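Gene product PA4716 (Pseudomonas aeruginosa, PDB 1U0K) is of unknown function but belongs to the PhzF family, whose members are generally assigned isomerase activity, and is probably an epimerase. Local coordinates at residues 4-12 against 21-29; 239-247 against 257-265. All coordinates share one frame; numbering follows the deposited sequence.

The two contacts illustrate how antiparallel beta hairpins built on the same kind of backbone ladder take on different side-chain chemistry according to their place in the fold. Interaction 1, near the N-terminus, is largely buried, between strand 48-54, helix 78-90 and the second subunit; its arginine-aspartate salt bridge sits at the more open end. Interaction 2, some 27 Å away between centres, buries one apolar face against helix 222-234 and leaves its turn and opposite face more exposed. Strand 267-282 joins them, pairing with 6-12 and 256-262 respectively. An arginine-tryptophan-aspartate cluster closes interaction 1, whereas a turn bridged to the opposite strand by one water and a weak arginine bond end interaction 2.

Interaction 1: residues 4-12 against 21-29; sequences SRRYWQLDV and NGLAVFDDA
The first beta hairpin of the chain pairs strand 6-12 antiparallel with strand 21-26, and its open end is tied by R6, W8 and D27. Between the strands, backbone bonds link W8 with V25, L10 with L23 and V12 with N21, each pair in both directions. The D27 carboxylate divides its oxygens between two donors. R6 NH2 reaches D27 OD2 at 2.9 Å in a bent salt bridge, while W8 NE1 donates a hydrogen bond to D27 OD1 at 3.2 Å. D27 OD1 lies in the indole plane, whereas NE1 meets it from above the carboxylate, whose plane stands 78° to the ring. W8 CZ2 lies over one face of the R6 guanidinium, offset toward its rim, 3.5 Å above the plane. A water bridges R6 N to D27 OD1, and a second joins R6 O to D28 N.

On the face shared by Y7 and F26, Y7 CB sits over the centre of the F26 ring, 3.6 Å from the centroid. A chi1 of 70°, with CG between N and C, carries the Y7 ring away from the other strand and leaves CB to make the face contact; the ring planes are oblique, 33° apart. F51 stacks on F26. Q9 NE2 instead bonds Q46 of its own chain and E43 of the second subunit. Holding D27 through both oxygens should restrict its rotation, and the nearby guanidinium probably favours the charged carboxylate.

Interaction 2: residues 239-247 against 257-265; sequences ARGEPFVLH and RLDVQVATD
F244 and V260 meet in the apolar layer that runs along one side of this hairpin. V260 CG2 lies over one face of the F244 ring, 3.5 Å from its centroid and 15° off the normal, displaced toward CE1. With F244 CG set between its own N and carbonyl carbon (chi1 64°), the ring turns across the neighbouring strand, and V260 CG2 takes the equivalent position on its residue. L246 crosses V260 at about a right angle, its CG 3.9 Å from V260 CG2. L258 extends the same face, its CD1 passing 3.5 Å from L246 O. Helix 222-234 covers this layer, V228 touching L246 and A229 touching V260.

Backbone bonds form the second group. F244 pairs with V260 and L246 with L258, each in both directions; the longest of the four, F244 N to V260 O, is 3.2 Å yet nearly straight at 172°. Ahead of F244 in the chain, G241 N bonds V262 O at 2.8 Å, which carries the pairing into the type II turn A239-E242, where G241 has the positive phi of its third position. Between these pairings one water links the strands, donating to A239 O and E242 O and accepting from V262 N.

Polar side chains make the third group. R240, extended from CG to NE, brings NH1 to A263 O at 3.3 Å in a weak bond, with the oxygen at the edge of the guanidinium, while V262 CG1 touches the same nitrogen. D259 OD1 lies beside V245 CG1, and D259 OD2 is bonded to Y119; R257 forms a salt bridge with E15.

Such an antiparallel beta hairpin, its apolar face packed on helix 222-234 and its 257-262 side extended by strand 267-282, forms an alpha/beta layer consistent with the diaminopimelate-epimerase-like fold of the PhzF family.

Interaction 1: residues 4-12 against 21-29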
# COMPACT_ATOMS: atom_id res chain seq x y z
N SER A 4 15.32 -12.85 18.29
CA SER A 4 15.24 -11.71 17.39
C SER A 4 14.65 -12.17 16.07
O SER A 4 15.08 -13.18 15.51
CB SER A 4 16.62 -11.10 17.17
OG SER A 4 16.57 -10.05 16.23
N ARG A 5 13.63 -11.46 15.62
CA ARG A 5 13.05 -11.68 14.29
C ARG A 5 13.06 -10.35 13.57
O ARG A 5 12.92 -9.29 14.19
CB ARG A 5 11.62 -12.18 14.38
CG ARG A 5 11.43 -13.52 15.11
CD ARG A 5 10.29 -13.50 16.13
NE ARG A 5 10.40 -12.37 17.06
CZ ARG A 5 9.42 -11.51 17.37
NH1 ARG A 5 8.21 -11.63 16.82
NH2 ARG A 5 9.65 -10.52 18.23
N ARG A 6 13.27 -10.40 12.27
CA ARG A 6 13.47 -9.21 11.47
C ARG A 6 12.73 -9.32 10.17
O ARG A 6 12.48 -10.42 9.66
CB ARG A 6 14.94 -9.04 11.11
CG ARG A 6 15.88 -8.91 12.29
CD ARG A 6 17.35 -9.18 11.94
NE ARG A 6 17.56 -10.47 11.30
CZ ARG A 6 18.74 -10.92 10.86
NH1 ARG A 6 19.84 -10.18 10.99
NH2 ARG A 6 18.82 -12.11 10.28
N TYR A 7 12.39 -8.17 9.62
CA TYR A 7 12.13 -8.05 8.20
C TYR A 7 13.01 -6.97 7.61
O TYR A 7 13.64 -6.18 8.34
CB TYR A 7 10.64 -7.81 7.91
CG TYR A 7 10.12 -6.46 8.31
CD1 TYR A 7 10.28 -5.37 7.49
CD2 TYR A 7 9.47 -6.28 9.53
CE1 TYR A 7 9.80 -4.11 7.86
CE2 TYR A 7 8.97 -5.03 9.90
CZ TYR A 7 9.16 -3.95 9.06
OH TYR A 7 8.70 -2.70 9.42
N TRP A 8 13.08 -6.94 6.29
CA TRP A 8 13.95 -6.03 5.57
C TRP A 8 13.20 -5.38 4.44
O TRP A 8 12.45 -6.05 3.75
CB TRP A 8 15.15 -6.78 4.99
CG TRP A 8 15.89 -7.62 5.98
CD1 TRP A 8 15.48 -8.80 6.56
CD2 TRP A 8 17.21 -7.38 6.49
NE1 TRP A 8 16.44 -9.28 7.40
CE2 TRP A 8 17.52 -8.43 7.38
CE3 TRP A 8 18.16 -6.37 6.30
CZ2 TRP A 8 18.74 -8.50 8.06
CZ3 TRP A 8 19.36 -6.45 6.97
CH2 TRP A 8 19.64 -7.51 7.83
N GLN A 9 13.44 -4.09 4.23
CA GLN A 9 12.88 -3.34 3.13
C GLN A 9 13.94 -3.24 2.04
O GLN A 9 15.04 -2.78 2.29
CB GLN A 9 12.46 -1.93 3.60
CG GLN A 9 11.92 -1.03 2.50
CD GLN A 9 10.63 -1.53 1.88
OE1 GLN A 9 9.89 -2.31 2.49
NE2 GLN A 9 10.36 -1.08 0.66
N LEU A 10 13.61 -3.73 0.85
CA LEU A 10 14.50 -3.75 -0.30
C LEU A 10 13.81 -3.10 -1.49
O LEU A 10 12.59 -3.04 -1.55
CB LEU A 10 14.83 -5.20 -0.69
CG LEU A 10 15.89 -5.94 0.10
CD1 LEU A 10 15.50 -6.17 1.52
CD2 LEU A 10 16.18 -7.28 -0.58
N ASP A 11 14.60 -2.65 -2.45
CA ASP A 11 14.09 -2.30 -3.77
C ASP A 11 14.66 -3.23 -4.81
O ASP A 11 15.87 -3.45 -4.85
CB ASP A 11 14.47 -0.88 -4.13
CG ASP A 11 13.71 0.13 -3.34
OD1 ASP A 11 12.53 -0.12 -3.00
OD2 ASP A 11 14.22 1.21 -3.01
N VAL A 12 13.80 -3.75 -5.67
CA VAL A 12 14.19 -4.67 -6.73
C VAL A 12 14.01 -3.99 -8.09
O VAL A 12 13.06 -3.22 -8.29
CB VAL A 12 13.36 -5.97 -6.67
CG1 VAL A 12 13.84 -6.98 -7.73
CG2 VAL A 12 13.42 -6.59 -5.27
N ASN A 21 11.03 -1.43 -7.48
CA ASN A 21 9.89 -2.02 -6.80
C ASN A 21 10.19 -2.39 -5.35
O ASN A 21 11.01 -3.25 -5.10
CB ASN A 21 9.42 -3.27 -7.56
CG ASN A 21 7.95 -3.57 -7.35
OD1 ASN A 21 7.32 -3.00 -6.45
ND2 ASN A 21 7.38 -4.44 -8.19
N GLY A 22 9.50 -1.77 -4.40
CA GLY A 22 9.71 -2.05 -2.99
C GLY A 22 9.20 -3.43 -2.62
O GLY A 22 8.20 -3.91 -3.14
N LEU A 23 9.91 -4.04 -1.68
CA LEU A 23 9.65 -5.41 -1.24
C LEU A 23 10.02 -5.57 0.22
O LEU A 23 11.09 -5.11 0.62
CB LEU A 23 10.53 -6.36 -2.05
CG LEU A 23 10.57 -7.84 -1.66
CD1 LEU A 23 9.28 -8.52 -2.07
CD2 LEU A 23 11.77 -8.51 -2.31
N ALA A 24 9.19 -6.26 1.00
CA ALA A 24 9.57 -6.69 2.34
C ALA A 24 9.96 -8.16 2.33
O ALA A 24 9.28 -8.98 1.72
CB ALA A 24 8.47 -6.45 3.33
N VAL A 25 11.06 -8.48 3.00
CA VAL A 25 11.56 -9.85 3.11
C VAL A 25 11.70 -10.23 4.57
O VAL A 25 12.35 -9.52 5.32
CB VAL A 25 12.94 -9.99 2.45
CG1 VAL A 25 13.46 -11.44 2.56
CG2 VAL A 25 12.92 -9.53 1.00
N PHE A 26 11.09 -11.33 4.97
CA PHE A 26 11.23 -11.89 6.31
C PHE A 26 12.20 -13.06 6.16
O PHE A 26 11.86 -14.06 5.55
CB PHE A 26 9.87 -12.35 6.86
CG PHE A 26 8.91 -11.22 7.19
CD1 PHE A 26 8.37 -10.43 6.19
CD2 PHE A 26 8.55 -10.97 8.51
CE1 PHE A 26 7.47 -9.40 6.50
CE2 PHE A 26 7.65 -9.96 8.82
CZ PHE A 26 7.13 -9.19 7.83
N ASP A 27 13.41 -12.93 6.69
CA ASP A 27 14.43 -13.95 6.43
C ASP A 27 14.27 -15.23 7.23
O ASP A 27 14.87 -16.25 6.87
CB ASP A 27 15.84 -13.38 6.61
CG ASP A 27 16.14 -13.05 8.04
OD1 ASP A 27 15.56 -12.09 8.55
OD2 ASP A 27 16.95 -13.71 8.71
N ASP A 28 13.49 -15.20 8.30
CA ASP A 28 13.15 -16.42 9.01
C ASP A 28 11.75 -16.31 9.59
O ASP A 28 11.55 -15.79 10.70
CB ASP A 28 14.19 -16.73 10.09
CG ASP A 28 13.92 -18.05 10.78
OD1 ASP A 28 12.83 -18.65 10.58
OD2 ASP A 28 14.75 -18.57 11.57
N ALA A 29 10.80 -16.82 8.83
CA ALA A 29 9.38 -16.72 9.15
C ALA A 29 8.87 -18.01 9.79
O ALA A 29 7.66 -18.27 9.77
CB ALA A 29 8.59 -16.41 7.89
O HOH W 1 11.83 -13.02 9.67
O HOH W 2 14.22 -13.07 11.18

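Interaction 2: residues 239-247 against 257-265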
# COMPACT_ATOMS: atom_id res chain seq x y z
N ALA A 239 15.57 -11.49 -30.08
CA ALA A 239 16.51 -12.56 -30.38
C ALA A 239 16.68 -13.55 -29.24
O ALA A 239 16.77 -13.15 -28.07
CB ALA A 239 17.87 -11.96 -30.75
N ARG A 240 16.72 -14.84 -29.58
CA ARG A 240 17.12 -15.88 -28.65
C ARG A 240 18.59 -15.73 -28.31
O ARG A 240 19.40 -15.41 -29.19
CB ARG A 240 16.95 -17.27 -29.27
CG ARG A 240 15.55 -17.72 -29.37
CD ARG A 240 15.37 -19.06 -30.03
NE ARG A 240 13.97 -19.48 -29.99
CZ ARG A 240 13.35 -19.94 -28.91
NH1 ARG A 240 13.98 -20.07 -27.75
NH2 ARG A 240 12.07 -20.30 -29.00
N GLY A 241 18.94 -15.96 -27.05
CA GLY A 241 20.32 -16.03 -26.62
C GLY A 241 21.01 -14.69 -26.46
O GLY A 241 22.24 -14.63 -26.34
N GLU A 242 20.24 -13.61 -26.46
CA GLU A 242 20.79 -12.27 -26.30
C GLU A 242 20.12 -11.54 -25.14
O GLU A 242 18.92 -11.71 -24.91
CB GLU A 242 20.64 -11.46 -27.59
CG GLU A 242 21.02 -12.26 -28.84
CD GLU A 242 21.48 -11.38 -29.98
OE1 GLU A 242 20.71 -10.47 -30.38
OE2 GLU A 242 22.60 -11.61 -30.50
N PRO A 243 20.89 -10.75 -24.39
CA PRO A 243 20.33 -9.95 -23.30
C PRO A 243 19.53 -8.78 -23.84
O PRO A 243 20.01 -8.05 -24.70
CB PRO A 243 21.57 -9.45 -22.55
CG PRO A 243 22.68 -9.48 -23.55
CD PRO A 243 22.35 -10.56 -24.52
N PHE A 244 18.30 -8.63 -23.36
CA PHE A 244 17.56 -7.41 -23.61
C PHE A 244 16.80 -6.97 -22.38
O PHE A 244 16.79 -7.67 -21.37
CB PHE A 244 16.66 -7.54 -24.86
CG PHE A 244 15.55 -8.56 -24.75
CD1 PHE A 244 14.24 -8.15 -24.55
CD2 PHE A 244 15.80 -9.91 -24.92
CE1 PHE A 244 13.20 -9.08 -24.50
CE2 PHE A 244 14.77 -10.85 -24.86
CZ PHE A 244 13.47 -10.42 -24.66
N VAL A 245 16.21 -5.79 -22.45
CA VAL A 245 15.54 -5.22 -21.29
C VAL A 245 14.07 -4.93 -21.56
O VAL A 245 13.68 -4.53 -22.67
CB VAL A 245 16.30 -3.96 -20.72
CG1 VAL A 245 17.78 -3.96 -21.10
CG2 VAL A 245 15.65 -2.66 -21.12
N LEU A 246 13.26 -5.20 -20.55
CA LEU A 246 11.87 -4.77 -20.51
C LEU A 246 11.76 -3.55 -19.60
O LEU A 246 12.56 -3.36 -18.68
CB LEU A 246 10.98 -5.88 -19.98
CG LEU A 246 11.02 -7.22 -20.71
CD1 LEU A 246 10.00 -8.16 -20.09
CD2 LEU A 246 10.77 -7.05 -22.21
N HIS A 247 10.77 -2.72 -19.88
CA HIS A 247 10.57 -1.49 -19.14
C HIS A 247 9.22 -1.54 -18.46
O HIS A 247 8.25 -2.00 -19.04
CB HIS A 247 10.65 -0.26 -20.07
CG HIS A 247 11.86 -0.25 -20.94
ND1 HIS A 247 13.11 0.08 -20.48
CD2 HIS A 247 12.01 -0.57 -22.25
CE1 HIS A 247 13.99 -0.02 -21.47
NE2 HIS A 247 13.35 -0.42 -22.55
N ARG A 257 14.09 -1.15 -15.06
CA ARG A 257 14.62 -2.00 -16.11
C ARG A 257 14.71 -3.43 -15.60
O ARG A 257 15.28 -3.68 -14.54
CB ARG A 257 15.99 -1.52 -16.54
CG ARG A 257 15.99 -0.13 -17.14
CD ARG A 257 17.36 0.37 -17.57
NE ARG A 257 18.15 0.83 -16.42
CZ ARG A 257 17.96 1.98 -15.77
NH1 ARG A 257 17.00 2.83 -16.13
NH2 ARG A 257 18.75 2.29 -14.75
N LEU A 258 14.13 -4.35 -16.36
CA LEU A 258 14.12 -5.76 -16.03
C LEU A 258 14.93 -6.47 -17.11
O LEU A 258 14.59 -6.40 -18.29
CB LEU A 258 12.69 -6.30 -16.00
CG LEU A 258 11.68 -5.64 -15.05
CD1 LEU A 258 11.06 -4.37 -15.63
CD2 LEU A 258 10.57 -6.62 -14.68
N ASP A 259 16.03 -7.11 -16.71
CA ASP A 259 16.88 -7.84 -17.65
C ASP A 259 16.28 -9.21 -17.91
O ASP A 259 15.91 -9.92 -16.98
CB ASP A 259 18.30 -7.99 -17.09
CG ASP A 259 18.98 -6.66 -16.87
OD1 ASP A 259 18.64 -5.69 -17.59
OD2 ASP A 259 19.85 -6.46 -16.00
N VAL A 260 16.19 -9.59 -19.18
CA VAL A 260 15.59 -10.86 -19.56
C VAL A 260 16.41 -11.54 -20.66
O VAL A 260 17.15 -10.88 -21.38
CB VAL A 260 14.13 -10.69 -20.04
CG1 VAL A 260 13.25 -10.23 -18.88
CG2 VAL A 260 14.03 -9.70 -21.21
N GLN A 261 16.27 -12.85 -20.75
CA GLN A 261 16.90 -13.63 -21.82
C GLN A 261 16.24 -14.99 -21.95
O GLN A 261 15.85 -15.60 -20.96
CB GLN A 261 18.40 -13.79 -21.56
CG GLN A 261 18.72 -14.60 -20.32
CD GLN A 261 20.18 -14.54 -19.94
OE1 GLN A 261 21.01 -15.22 -20.55
NE2 GLN A 261 20.50 -13.73 -18.93
N VAL A 262 16.09 -15.45 -23.19
CA VAL A 262 15.56 -16.77 -23.48
C VAL A 262 16.70 -17.59 -24.09
O VAL A 262 17.33 -17.15 -25.05
CB VAL A 262 14.37 -16.70 -24.45
CG1 VAL A 262 13.79 -18.09 -24.71
CG2 VAL A 262 13.29 -15.76 -23.91
N ALA A 263 16.96 -18.76 -23.53
CA ALA A 263 18.04 -19.63 -24.00
C ALA A 263 17.55 -20.48 -25.18
O ALA A 263 16.40 -20.38 -25.60
CB ALA A 263 18.52 -20.53 -22.87
N THR A 264 18.44 -21.32 -25.71
CA THR A 264 18.08 -22.26 -26.77
C THR A 264 17.15 -23.35 -26.22
O THR A 264 16.30 -23.88 -26.93
CB THR A 264 19.34 -22.89 -27.40
OG1 THR A 264 20.25 -21.85 -27.80
CG2 THR A 264 19.01 -23.60 -28.71
N ASP A 265 17.31 -23.66 -24.93
CA ASP A 265 16.53 -24.68 -24.24
C ASP A 265 15.06 -24.26 -24.12
O ASP A 265 14.17 -25.10 -24.00
CB ASP A 265 17.05 -24.94 -22.81
CG ASP A 265 18.56 -24.68 -22.65
OD1 ASP A 265 19.01 -24.62 -21.48
OD2 ASP A 265 19.36 -24.51 -23.59
O HOH W 3 17.00 -13.64 -25.47
O HOH W 4 19.67 -7.29 -20.27